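Local coordinates for protein cytochrome P450 CYP260B1 (Sorangium cellulosum, PDB 5HIW) that belongs to the cytochrome P450 family of heme-thiolate proteins and holds a protoporphyrin IX containing iron inside a mainly helical fold, at residues Glu311-Pro316 with Val326-Phe331; Val41-Ala46 with Leu303-Tyr308; Ala50-Ser55 with Leu299-Ile304; Leu240-Leu245 with Thr269-Ser274. All blocks are in the same frame, centred on the assembly; numbering follows the deposited sequence.

Contact 1: residues Glu311-Pro316 with Val326-Phe331. With HEM (protoporphyrin IX containing Fe), chain B.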
# COMPACT_ATOMS: atom_id res chain seq x y z
N GLU A 311 20.21 -12.17 9.07
CA GLU A 311 20.09 -13.63 8.98
C GLU A 311 19.19 -14.04 7.85
O GLU A 311 19.27 -15.13 7.34
CB GLU A 311 19.54 -14.24 10.27
CG GLU A 311 20.33 -13.84 11.52
CD GLU A 311 20.22 -14.86 12.64
OE1 GLU A 311 19.17 -14.90 13.34
OE2 GLU A 311 21.20 -15.63 12.82
N ILE A 312 18.29 -13.15 7.46
CA ILE A 312 17.34 -13.47 6.43
C ILE A 312 17.82 -12.93 5.12
O ILE A 312 17.77 -13.65 4.12
CB ILE A 312 15.92 -13.00 6.77
CG1 ILE A 312 15.44 -13.69 8.02
CG2 ILE A 312 15.00 -13.40 5.60
CD1 ILE A 312 14.16 -13.19 8.62
N TYR A 313 18.23 -11.66 5.11
CA TYR A 313 18.71 -10.99 3.93
C TYR A 313 20.11 -10.44 4.22
O TYR A 313 20.27 -9.38 4.82
CB TYR A 313 17.79 -9.80 3.53
CG TYR A 313 16.33 -10.15 3.42
CD1 TYR A 313 15.85 -10.77 2.31
CD2 TYR A 313 15.43 -9.84 4.44
CE1 TYR A 313 14.52 -11.14 2.20
CE2 TYR A 313 14.09 -10.16 4.35
CZ TYR A 313 13.65 -10.81 3.19
OH TYR A 313 12.34 -11.14 3.00
N PRO A 314 21.15 -11.13 3.77
CA PRO A 314 22.51 -10.58 4.04
C PRO A 314 22.80 -9.19 3.44
O PRO A 314 22.25 -8.81 2.39
CB PRO A 314 23.44 -11.58 3.33
CG PRO A 314 22.64 -12.82 3.28
CD PRO A 314 21.22 -12.38 3.01
N ARG A 315 23.63 -8.42 4.15
CA ARG A 315 23.91 -7.04 3.85
C ARG A 315 22.54 -6.33 3.57
O ARG A 315 22.32 -5.75 2.55
CB ARG A 315 24.90 -7.00 2.70
CG ARG A 315 26.10 -7.95 2.94
CD ARG A 315 27.28 -7.71 2.01
NE ARG A 315 27.78 -6.33 2.13
CZ ARG A 315 28.67 -5.95 3.04
NH1 ARG A 315 29.04 -4.68 3.11
NH2 ARG A 315 29.15 -6.83 3.92
N PRO A 316 21.65 -6.36 4.54
CA PRO A 316 20.25 -5.91 4.24
C PRO A 316 20.19 -4.41 3.90
O PRO A 316 19.28 -3.90 3.19
CB PRO A 316 19.54 -6.24 5.52
CG PRO A 316 20.63 -6.28 6.61
CD PRO A 316 21.77 -6.88 5.90
N VAL A 326 12.66 -12.88 -1.50
CA VAL A 326 11.28 -13.33 -1.26
C VAL A 326 10.94 -13.20 0.25
O VAL A 326 11.80 -12.98 1.07
CB VAL A 326 11.10 -14.80 -1.75
CG1 VAL A 326 11.42 -14.92 -3.22
CG2 VAL A 326 11.99 -15.72 -0.95
N GLY A 327 9.69 -13.32 0.61
CA GLY A 327 9.27 -13.40 1.98
C GLY A 327 9.15 -12.04 2.66
O GLY A 327 9.02 -11.95 3.89
N MET A 328 9.10 -11.00 1.84
CA MET A 328 8.83 -9.64 2.36
C MET A 328 7.42 -9.56 2.98
O MET A 328 6.54 -10.34 2.66
CB MET A 328 9.03 -8.65 1.20
CG MET A 328 10.48 -8.30 0.89
SD MET A 328 11.12 -9.44 -0.38
CE MET A 328 10.33 -8.85 -1.85
N LEU A 329 7.20 -8.59 3.88
CA LEU A 329 5.99 -8.48 4.64
C LEU A 329 5.14 -7.30 4.17
O LEU A 329 4.15 -6.96 4.85
CB LEU A 329 6.34 -8.26 6.10
CG LEU A 329 6.93 -9.54 6.79
CD1 LEU A 329 7.34 -9.20 8.18
CD2 LEU A 329 6.03 -10.72 6.79
N ASN A 330 5.59 -6.61 3.13
CA ASN A 330 4.91 -5.35 2.66
C ASN A 330 3.47 -5.57 2.30
O ASN A 330 2.73 -4.64 2.40
CB ASN A 330 5.66 -4.65 1.53
CG ASN A 330 5.86 -5.53 0.30
OD1 ASN A 330 6.38 -6.62 0.40
ND2 ASN A 330 5.45 -5.06 -0.87
N PHE A 331 3.10 -6.77 1.82
CA PHE A 331 1.73 -7.09 1.48
C PHE A 331 1.12 -7.99 2.56
O PHE A 331 0.09 -8.62 2.36
CB PHE A 331 1.72 -7.78 0.09
CG PHE A 331 2.03 -6.89 -1.08
CD1 PHE A 331 1.33 -5.71 -1.29
CD2 PHE A 331 3.00 -7.25 -2.00
CE1 PHE A 331 1.62 -4.90 -2.40
CE2 PHE A 331 3.32 -6.44 -3.07
CZ PHE A 331 2.61 -5.29 -3.31
CHA HEM B . -4.64 -6.11 2.41
CHB HEM B . -0.57 -3.57 1.69
CHC HEM B . -2.14 -2.26 -2.65
CHD HEM B . -6.46 -3.96 -1.47
C1A HEM B . -3.39 -5.61 2.57
C2A HEM B . -2.53 -5.84 3.69
C3A HEM B . -1.37 -5.16 3.47
C4A HEM B . -1.55 -4.40 2.27
CMA HEM B . -0.16 -5.10 4.42
CAA HEM B . -2.80 -6.81 4.83
CBA HEM B . -3.73 -6.16 5.86
CGA HEM B . -3.83 -6.94 7.13
O1A HEM B . -3.42 -8.15 7.16
O2A HEM B . -4.12 -6.35 8.19
C1B HEM B . -0.65 -2.96 0.50
C2B HEM B . 0.46 -2.25 -0.08
C3B HEM B . -0.00 -1.89 -1.34
C4B HEM B . -1.39 -2.35 -1.48
CMB HEM B . 1.83 -1.88 0.50
CAB HEM B . 0.81 -1.11 -2.23
CBB HEM B . 0.48 -0.43 -3.28
C1C HEM B . -3.49 -2.62 -2.72
C2C HEM B . -4.27 -2.40 -3.90
C3C HEM B . -5.50 -2.88 -3.54
C4C HEM B . -5.47 -3.33 -2.19
CMC HEM B . -3.68 -1.75 -5.13
CAC HEM B . -6.72 -2.93 -4.37
CBC HEM B . -6.64 -3.05 -5.69
C1D HEM B . -6.26 -4.69 -0.31
C2D HEM B . -7.40 -5.44 0.29
C3D HEM B . -6.91 -6.03 1.37
C4D HEM B . -5.48 -5.67 1.41
CMD HEM B . -8.85 -5.45 -0.17
CAD HEM B . -7.63 -7.00 2.33
CBD HEM B . -7.37 -8.41 1.84
CGD HEM B . -8.07 -9.47 2.70
O1D HEM B . -8.43 -9.25 3.90
O2D HEM B . -8.30 -10.64 2.24
NA HEM B . -2.73 -4.72 1.70
NB HEM B . -1.64 -3.09 -0.41
NC HEM B . -4.16 -3.22 -1.75
ND HEM B . -5.13 -4.85 0.42
FE HEM B . -3.42 -4.02 -0.00
O HOH W 1 -4.14 -2.15 1.11
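Tyr-313 donates its phenol proton to the carbonyl of Val-326, OH to O 2.7 Å, in the one hydrogen bond between the two segments, which are parts of one long loop. The donor lies 34° from the carbonyl plane, while the acceptor oxygen stays close to the plane of the tyrosine ring, at its edge. The side chain leaves the backbone toward 326-331; with chi1 at -51°, CG lies beside the backbone N, and the hydroxyl arrives at the Val-326 carbonyl. Met-328 forms an oblique Met-aromatic contact near the hydroxyl end, SD 5.5 Å from the ring centroid and 54° off its normal. CG2 of Ile-312, the preceding residue, packs 3.6 Å above one face of the ring, and the side chain of Arg-270 also touches it. Further along, the loop reaches the heme. Phe-331 CE1 is 3.6 Å from HEM C3B, the porphyrin atom meeting the phenyl edge, and Asn-330 ND2 lies 3.3 Å above one face of the same phenyl. The backbone of Phe-331 is hydrogen-bonded to Cys-338, as expected where the P450 heme-binding loop begins, and His-307 bonds to Leu-329 N. Polar contact between the segments thus rests on a short bond whose donor stands out of the carbonyl plane. It ties a buried tyrosine to backbone rather than to a side chain, five residues before the phenylalanine packed against the porphyrin.

Contact 2: residues Val41-Ala46 with Leu303-Tyr308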
# COMPACT_ATOMS: atom_id res chain seq x y z
N VAL A 41 4.06 -3.69 20.23
CA VAL A 41 4.57 -3.91 18.86
C VAL A 41 5.29 -5.22 18.89
O VAL A 41 6.03 -5.53 19.84
CB VAL A 41 5.48 -2.76 18.43
CG1 VAL A 41 6.14 -3.03 17.14
CG2 VAL A 41 4.71 -1.48 18.32
N VAL A 42 5.12 -6.01 17.84
CA VAL A 42 5.95 -7.17 17.53
C VAL A 42 6.89 -6.85 16.42
O VAL A 42 6.48 -6.43 15.27
CB VAL A 42 5.09 -8.36 17.11
CG1 VAL A 42 5.91 -9.61 16.99
CG2 VAL A 42 3.99 -8.55 18.15
N LEU A 43 8.14 -7.03 16.72
CA LEU A 43 9.20 -6.74 15.75
C LEU A 43 9.75 -7.93 14.97
O LEU A 43 9.86 -7.82 13.75
CB LEU A 43 10.36 -6.00 16.38
CG LEU A 43 10.11 -4.58 16.92
CD1 LEU A 43 11.36 -4.04 17.63
CD2 LEU A 43 9.71 -3.63 15.77
N ARG A 44 10.12 -9.03 15.61
CA ARG A 44 10.88 -10.09 14.89
C ARG A 44 9.99 -10.74 13.84
O ARG A 44 8.80 -11.05 14.09
CB ARG A 44 11.43 -11.19 15.78
CG ARG A 44 12.55 -10.63 16.65
CD ARG A 44 13.04 -11.65 17.66
NE ARG A 44 13.93 -10.96 18.59
CZ ARG A 44 14.53 -11.54 19.63
NH1 ARG A 44 14.40 -12.85 19.89
NH2 ARG A 44 15.27 -10.76 20.42
N GLY A 45 10.60 -10.93 12.70
CA GLY A 45 9.93 -11.53 11.55
C GLY A 45 9.22 -12.83 11.86
O GLY A 45 8.11 -13.02 11.46
N ALA A 46 9.88 -13.75 12.59
CA ALA A 46 9.26 -15.02 12.94
C ALA A 46 8.07 -14.88 13.84
O ALA A 46 7.13 -15.64 13.71
CB ALA A 46 10.31 -15.97 13.58
N LEU A 303 6.04 -4.58 9.74
CA LEU A 303 6.24 -5.21 8.43
C LEU A 303 7.58 -4.81 7.85
O LEU A 303 7.87 -5.15 6.72
CB LEU A 303 5.07 -4.86 7.52
CG LEU A 303 3.70 -5.28 8.00
CD1 LEU A 303 2.56 -4.84 7.06
CD2 LEU A 303 3.50 -6.74 8.26
N ILE A 304 8.42 -4.07 8.61
CA ILE A 304 9.73 -3.65 8.16
C ILE A 304 10.92 -4.39 8.81
O ILE A 304 11.94 -4.58 8.17
CB ILE A 304 9.89 -2.09 8.31
CG1 ILE A 304 9.02 -1.35 7.25
CG2 ILE A 304 11.33 -1.58 8.20
CD1 ILE A 304 8.72 0.14 7.46
N ALA A 305 10.83 -4.68 10.11
CA ALA A 305 12.03 -5.18 10.79
C ALA A 305 12.63 -6.43 10.12
O ALA A 305 13.82 -6.50 9.94
CB ALA A 305 11.68 -5.48 12.20
N ARG A 306 11.79 -7.35 9.71
CA ARG A 306 12.24 -8.58 8.93
C ARG A 306 13.10 -8.21 7.78
O ARG A 306 14.09 -8.89 7.50
CB ARG A 306 11.06 -9.41 8.46
CG ARG A 306 11.41 -10.78 7.90
CD ARG A 306 10.20 -11.66 7.65
NE ARG A 306 10.65 -13.05 7.68
CZ ARG A 306 11.20 -13.72 6.66
NH1 ARG A 306 11.37 -13.18 5.46
NH2 ARG A 306 11.62 -14.96 6.85
N HIS A 307 12.77 -7.12 7.04
CA HIS A 307 13.51 -6.79 5.87
C HIS A 307 14.97 -6.45 6.15
O HIS A 307 15.80 -6.46 5.24
CB HIS A 307 12.83 -5.62 5.14
CG HIS A 307 11.43 -5.95 4.69
ND1 HIS A 307 10.54 -4.99 4.29
CD2 HIS A 307 10.77 -7.14 4.62
CE1 HIS A 307 9.41 -5.57 3.95
NE2 HIS A 307 9.52 -6.87 4.13
N TYR A 308 15.24 -5.97 7.36
CA TYR A 308 16.59 -5.58 7.82
C TYR A 308 17.28 -6.65 8.76
O TYR A 308 18.28 -6.36 9.37
CB TYR A 308 16.50 -4.18 8.45
CG TYR A 308 16.56 -3.13 7.39
CD1 TYR A 308 15.47 -2.90 6.54
CD2 TYR A 308 17.70 -2.46 7.13
CE1 TYR A 308 15.52 -1.96 5.53
CE2 TYR A 308 17.80 -1.58 6.08
CZ TYR A 308 16.67 -1.32 5.28
OH TYR A 308 16.79 -0.39 4.27
O HOH W 2 9.12 -7.76 10.98
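Gly-45 CA lies off the edge of the Arg-306 guanidinium, near its plane, while the closer touch is made by the arginine methylenes. The imidazole of His-307 takes no part across the contact; Leu-303 O sits 3.2 Å above one of its faces, near the rim. The touching itself is done by the aliphatic part of Arg-306 and, beside it, by Ala-305. The arginine chi1 of -169° turns CG away from the backbone N, and the chain then runs straight to NE, so that CB, CG and CD all pass alongside the glycine, with Arg-306 CB 3.9 Å from Gly-45 CA. Having no side chain, Gly-45 lets the start of helix 45-53 come this close. Ala-305 points its methyl at the main chain of Leu-43, CB to O 3.3 Å, and the two CB atoms are 4.4 Å apart. The polar groups here join through water 2, which donates to Leu-43 O at 2.9 Å and accepts from Arg-306 N at 3.0 Å, bridging backbones that make no direct hydrogen bond. Arg-44, at the N-cap of helix 45-53, turns away and bonds to Ala-26 O. The contact therefore lies where strand 39-42 gives way to helix 45-53, next to the end of the adjoining parallel strand 298-302, with Leu-43 also packed on Ala-25 and Ala-26 of helix 17-28.

Contact 3: residues Ala50-Ser55 with Leu299-Ile304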
# COMPACT_ATOMS: atom_id res chain seq x y z
N ALA A 50 4.21 -15.73 12.70
CA ALA A 50 3.38 -16.56 13.61
C ALA A 50 2.03 -15.91 13.96
O ALA A 50 0.97 -16.58 13.97
CB ALA A 50 4.20 -16.88 14.89
N VAL A 51 2.04 -14.61 14.32
CA VAL A 51 0.80 -13.91 14.60
C VAL A 51 -0.08 -13.94 13.38
O VAL A 51 -1.29 -14.19 13.52
CB VAL A 51 0.99 -12.43 15.01
CG1 VAL A 51 -0.34 -11.71 15.07
CG2 VAL A 51 1.69 -12.37 16.37
N LEU A 52 0.49 -13.58 12.22
CA LEU A 52 -0.35 -13.56 10.99
C LEU A 52 -0.95 -14.96 10.64
O LEU A 52 -2.07 -15.03 10.11
CB LEU A 52 0.48 -13.05 9.81
CG LEU A 52 0.86 -11.55 9.85
CD1 LEU A 52 1.84 -11.29 8.72
CD2 LEU A 52 -0.40 -10.65 9.84
N ARG A 53 -0.22 -16.03 10.92
CA ARG A 53 -0.71 -17.39 10.74
C ARG A 53 -1.92 -17.74 11.65
O ARG A 53 -2.82 -18.41 11.22
CB ARG A 53 0.43 -18.41 10.97
CG ARG A 53 0.04 -19.85 10.72
CD ARG A 53 1.24 -20.80 10.72
NE ARG A 53 1.07 -21.87 9.73
CZ ARG A 53 1.29 -21.75 8.41
NH1 ARG A 53 1.70 -20.60 7.86
NH2 ARG A 53 1.08 -22.79 7.62
N ASP A 54 -1.93 -17.29 12.89
CA ASP A 54 -3.00 -17.65 13.81
C ASP A 54 -4.09 -16.59 13.80
O ASP A 54 -4.14 -15.69 14.69
CB ASP A 54 -2.40 -17.82 15.22
CG ASP A 54 -3.40 -18.37 16.23
OD1 ASP A 54 -4.61 -18.44 15.97
OD2 ASP A 54 -2.95 -18.68 17.34
N SER A 55 -4.97 -16.65 12.83
CA SER A 55 -6.01 -15.65 12.74
C SER A 55 -7.12 -15.75 13.80
O SER A 55 -7.89 -14.80 13.95
CB SER A 55 -6.64 -15.65 11.34
OG SER A 55 -7.16 -16.95 11.02
N LEU A 299 -2.56 -5.00 19.06
CA LEU A 299 -1.16 -5.38 18.75
C LEU A 299 -0.75 -4.87 17.37
O LEU A 299 -1.49 -5.05 16.40
CB LEU A 299 -1.06 -6.87 18.82
CG LEU A 299 0.29 -7.52 18.79
CD1 LEU A 299 1.11 -7.11 20.04
CD2 LEU A 299 0.16 -9.02 18.71
N TYR A 300 0.40 -4.18 17.30
CA TYR A 300 0.93 -3.69 16.07
C TYR A 300 2.09 -4.58 15.61
O TYR A 300 3.08 -4.83 16.35
CB TYR A 300 1.36 -2.22 16.25
CG TYR A 300 1.89 -1.46 15.04
CD1 TYR A 300 3.20 -1.54 14.64
CD2 TYR A 300 1.06 -0.69 14.31
CE1 TYR A 300 3.65 -0.83 13.53
CE2 TYR A 300 1.50 0.04 13.23
CZ TYR A 300 2.78 0.01 12.87
OH TYR A 300 3.19 0.71 11.78
N LEU A 301 2.03 -4.97 14.34
CA LEU A 301 3.07 -5.85 13.74
C LEU A 301 3.94 -5.07 12.78
O LEU A 301 3.42 -4.43 11.85
CB LEU A 301 2.40 -7.00 12.97
CG LEU A 301 1.32 -7.80 13.69
CD1 LEU A 301 0.73 -8.89 12.82
CD2 LEU A 301 1.97 -8.45 14.90
N SER A 302 5.25 -5.02 13.03
CA SER A 302 6.15 -4.38 12.14
C SER A 302 6.31 -5.21 10.85
O SER A 302 6.64 -6.39 10.89
CB SER A 302 7.55 -4.24 12.71
OG SER A 302 8.43 -3.63 11.74
N LEU A 303 6.04 -4.58 9.74
CA LEU A 303 6.24 -5.21 8.43
C LEU A 303 7.58 -4.81 7.85
O LEU A 303 7.87 -5.15 6.72
CB LEU A 303 5.07 -4.86 7.52
CG LEU A 303 3.70 -5.28 8.00
CD1 LEU A 303 2.56 -4.84 7.06
CD2 LEU A 303 3.50 -6.74 8.26
N ILE A 304 8.42 -4.07 8.61
CA ILE A 304 9.73 -3.65 8.16
C ILE A 304 10.92 -4.39 8.81
O ILE A 304 11.94 -4.58 8.17
CB ILE A 304 9.89 -2.09 8.31
CG1 ILE A 304 9.02 -1.35 7.25
CG2 ILE A 304 11.33 -1.58 8.20
CD1 ILE A 304 8.72 0.14 7.46
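Leu-301 sets CD1 against both Val-51 and Leu-52, and these three residues bury most of the surface shared by helix 45-53 and strand 298-302. CD1 of Leu-301 is 3.6 Å from Leu-52 CD2 and 3.8 Å from Val-51 CG1. Its CD2 stays with the valine alone, 4.0 Å from Val-51 CG1 and 4.1 Å from Val-51 CB. The valine chi1 of 171° sets CG1 opposite the backbone N, where it makes the closer contact with the leucine methyls; CG2 also reaches Leu-301 CD2 and, more loosely, Leu-299 CD2, at 4.4 Å from the latter. Val-51 thus spans two residues of the strand, Leu-299 and Leu-301, whose side chains leave on the same side. The valine and Leu-301 meet at a slant; Leu-52 instead slides past Leu-301 in the reverse direction, touching it with the end of its chain. No hydrogen bond crosses the contact, and all the groups that meet are methyl or methine carbons. At the end of the strand, Ser-302 OG accepts from Ile-304 N at 3.2 Å, forming an ST turn. Helix 45-53 therefore lies over one side of the mixed sheet, packing on strand 298-302 and, through Leu-52 on Ile-278 and Arg-280, on strand 277-282; within the sheet, Leu-301 also touches Val-42 of strand 39-42.

Contact 4: residues Leu240-Leu245 with Thr269-Ser274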
# COMPACT_ATOMS: atom_id res chain seq x y z
N LEU A 240 9.72 3.30 -4.52
CA LEU A 240 10.36 2.74 -5.66
C LEU A 240 11.21 3.79 -6.33
O LEU A 240 12.40 3.61 -6.64
CB LEU A 240 9.31 2.16 -6.62
CG LEU A 240 9.81 1.67 -7.95
CD1 LEU A 240 10.98 0.75 -7.83
CD2 LEU A 240 8.67 1.12 -8.84
N LEU A 241 10.65 4.99 -6.50
CA LEU A 241 11.41 6.01 -7.10
C LEU A 241 12.62 6.38 -6.19
O LEU A 241 13.65 6.66 -6.72
CB LEU A 241 10.55 7.23 -7.32
CG LEU A 241 9.59 7.03 -8.50
CD1 LEU A 241 8.71 8.25 -8.49
CD2 LEU A 241 10.21 6.85 -9.83
N VAL A 242 12.43 6.40 -4.89
CA VAL A 242 13.54 6.69 -3.96
C VAL A 242 14.65 5.70 -4.23
O VAL A 242 15.83 6.08 -4.44
CB VAL A 242 13.09 6.68 -2.50
CG1 VAL A 242 14.29 6.63 -1.50
CG2 VAL A 242 12.22 7.89 -2.16
N ALA A 243 14.29 4.44 -4.22
CA ALA A 243 15.27 3.33 -4.39
C ALA A 243 15.96 3.46 -5.68
O ALA A 243 17.19 3.21 -5.75
CB ALA A 243 14.58 2.01 -4.31
N LEU A 244 15.23 3.76 -6.77
CA LEU A 244 15.91 3.91 -8.04
C LEU A 244 16.80 5.17 -8.11
O LEU A 244 17.98 5.08 -8.49
CB LEU A 244 14.94 3.92 -9.26
CG LEU A 244 14.20 2.56 -9.33
CD1 LEU A 244 13.22 2.56 -10.47
CD2 LEU A 244 15.10 1.33 -9.43
N LEU A 245 16.27 6.34 -7.79
CA LEU A 245 17.04 7.56 -7.87
C LEU A 245 18.22 7.56 -6.91
O LEU A 245 19.26 8.16 -7.21
CB LEU A 245 16.20 8.76 -7.57
CG LEU A 245 14.98 9.04 -8.48
CD1 LEU A 245 14.19 10.21 -7.91
CD2 LEU A 245 15.42 9.32 -9.88
N THR A 269 10.86 -2.95 -2.46
CA THR A 269 9.92 -3.20 -1.39
C THR A 269 10.59 -3.81 -0.15
O THR A 269 10.02 -3.72 0.93
CB THR A 269 8.65 -4.01 -1.75
OG1 THR A 269 8.98 -5.37 -2.05
CG2 THR A 269 7.94 -3.35 -2.91
N ARG A 270 11.73 -4.47 -0.32
CA ARG A 270 12.48 -4.99 0.88
C ARG A 270 13.31 -3.86 1.53
O ARG A 270 13.25 -3.61 2.76
CB ARG A 270 13.40 -6.15 0.47
CG ARG A 270 14.17 -6.72 1.65
CD ARG A 270 15.36 -7.51 1.21
NE ARG A 270 16.31 -6.61 0.67
CZ ARG A 270 17.08 -5.81 1.37
NH1 ARG A 270 17.04 -5.78 2.69
NH2 ARG A 270 17.95 -5.08 0.71
N TRP A 271 14.07 -3.19 0.69
CA TRP A 271 15.01 -2.16 1.15
C TRP A 271 14.30 -0.92 1.68
O TRP A 271 14.75 -0.24 2.61
CB TRP A 271 15.87 -1.76 -0.03
CG TRP A 271 16.91 -0.86 0.26
CD1 TRP A 271 18.11 -1.15 0.94
CD2 TRP A 271 16.94 0.51 -0.03
NE1 TRP A 271 18.82 -0.03 1.08
CE2 TRP A 271 18.14 1.02 0.52
CE3 TRP A 271 16.05 1.38 -0.63
CZ2 TRP A 271 18.50 2.37 0.42
CZ3 TRP A 271 16.40 2.74 -0.73
CH2 TRP A 271 17.61 3.22 -0.20
N CYS A 272 13.13 -0.61 1.11
CA CYS A 272 12.39 0.60 1.57
C CYS A 272 10.90 0.38 1.39
O CYS A 272 10.24 1.10 0.61
CB CYS A 272 12.86 1.80 0.77
SG CYS A 272 12.35 3.41 1.55
N SER A 273 10.36 -0.58 2.12
CA SER A 273 8.89 -0.79 2.18
C SER A 273 8.12 0.44 2.64
O SER A 273 8.57 1.11 3.58
CB SER A 273 8.51 -1.84 3.16
OG SER A 273 7.10 -2.08 3.05
N SER A 274 6.98 0.71 1.99
CA SER A 274 6.09 1.77 2.44
C SER A 274 5.10 1.37 3.51
O SER A 274 4.39 2.23 4.03
CB SER A 274 5.28 2.35 1.29
OG SER A 274 4.72 1.34 0.51
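Trp-271 reaches Ala-243 because its chi1 of -174° carries CG away from the backbone N and chi2 of 74° turns the indole, bringing the six-membered ring to helix 232-245. CE3 and CZ3 do the touching: Trp-271 CE3 is 4.0 Å from Ala-243 CB, and Trp-271 CZ3 is 3.9 Å from Ala-243 CA. The alanine comes at the ring obliquely. Val-242 adds a more distant contact at the edge, where its CG1 lies near the indole plane, 4.5 Å from Trp-271 CZ3. The small side chain of Ala-243 lets the indole come up to the helix backbone. Cys-272, the first residue past helix 261-271, also points its side chain toward 240-245 without making close contact, and its carbonyl is bonded by ND2 of Asn-239, the residue just before 240-245 in the same helix. The indole also makes a polar bond, NE1 to Glu-317 O, and His-247 meets the tryptophan edge-to-face while its ND1 bonds Ala-243 O. In P450 terms this joins the end of the long central helix to the K helix, whose Arg-270 forms a salt bridge with Glu-267, the pair expected of the ExxR motif. Between the segments the chemistry is wholly apolar, which implies that contact here depends on shape, whereas the hydrogen bond to Glu-317 O, with the edge-to-face His-247, probably helps fix the indole's orientation.

Overall arrangement
Contacts 2, 3 and 4 are buried, whereas contact 1 is only partly so, with Val-326 exposed. Contacts 2 and 3 share helix 45-53 and the chain around Leu-303, and strands 39-42 and 298-302 pair directly between them through Val-42. Chemistry changes with place: contact 3, helix on sheet, and contact 4, helix against helix, are apolar, while contacts 1 and 2, built largely from loops, use backbone carbonyls, one gripped by a phenol and one by water. His-307 and Tyr-308 of contact 2 link it to contacts 1 and 4: His-307 bonds to Leu-329 and Arg-270, Tyr-308 to Trp-271. Arg-270 also bonds Pro-316 of contact 1.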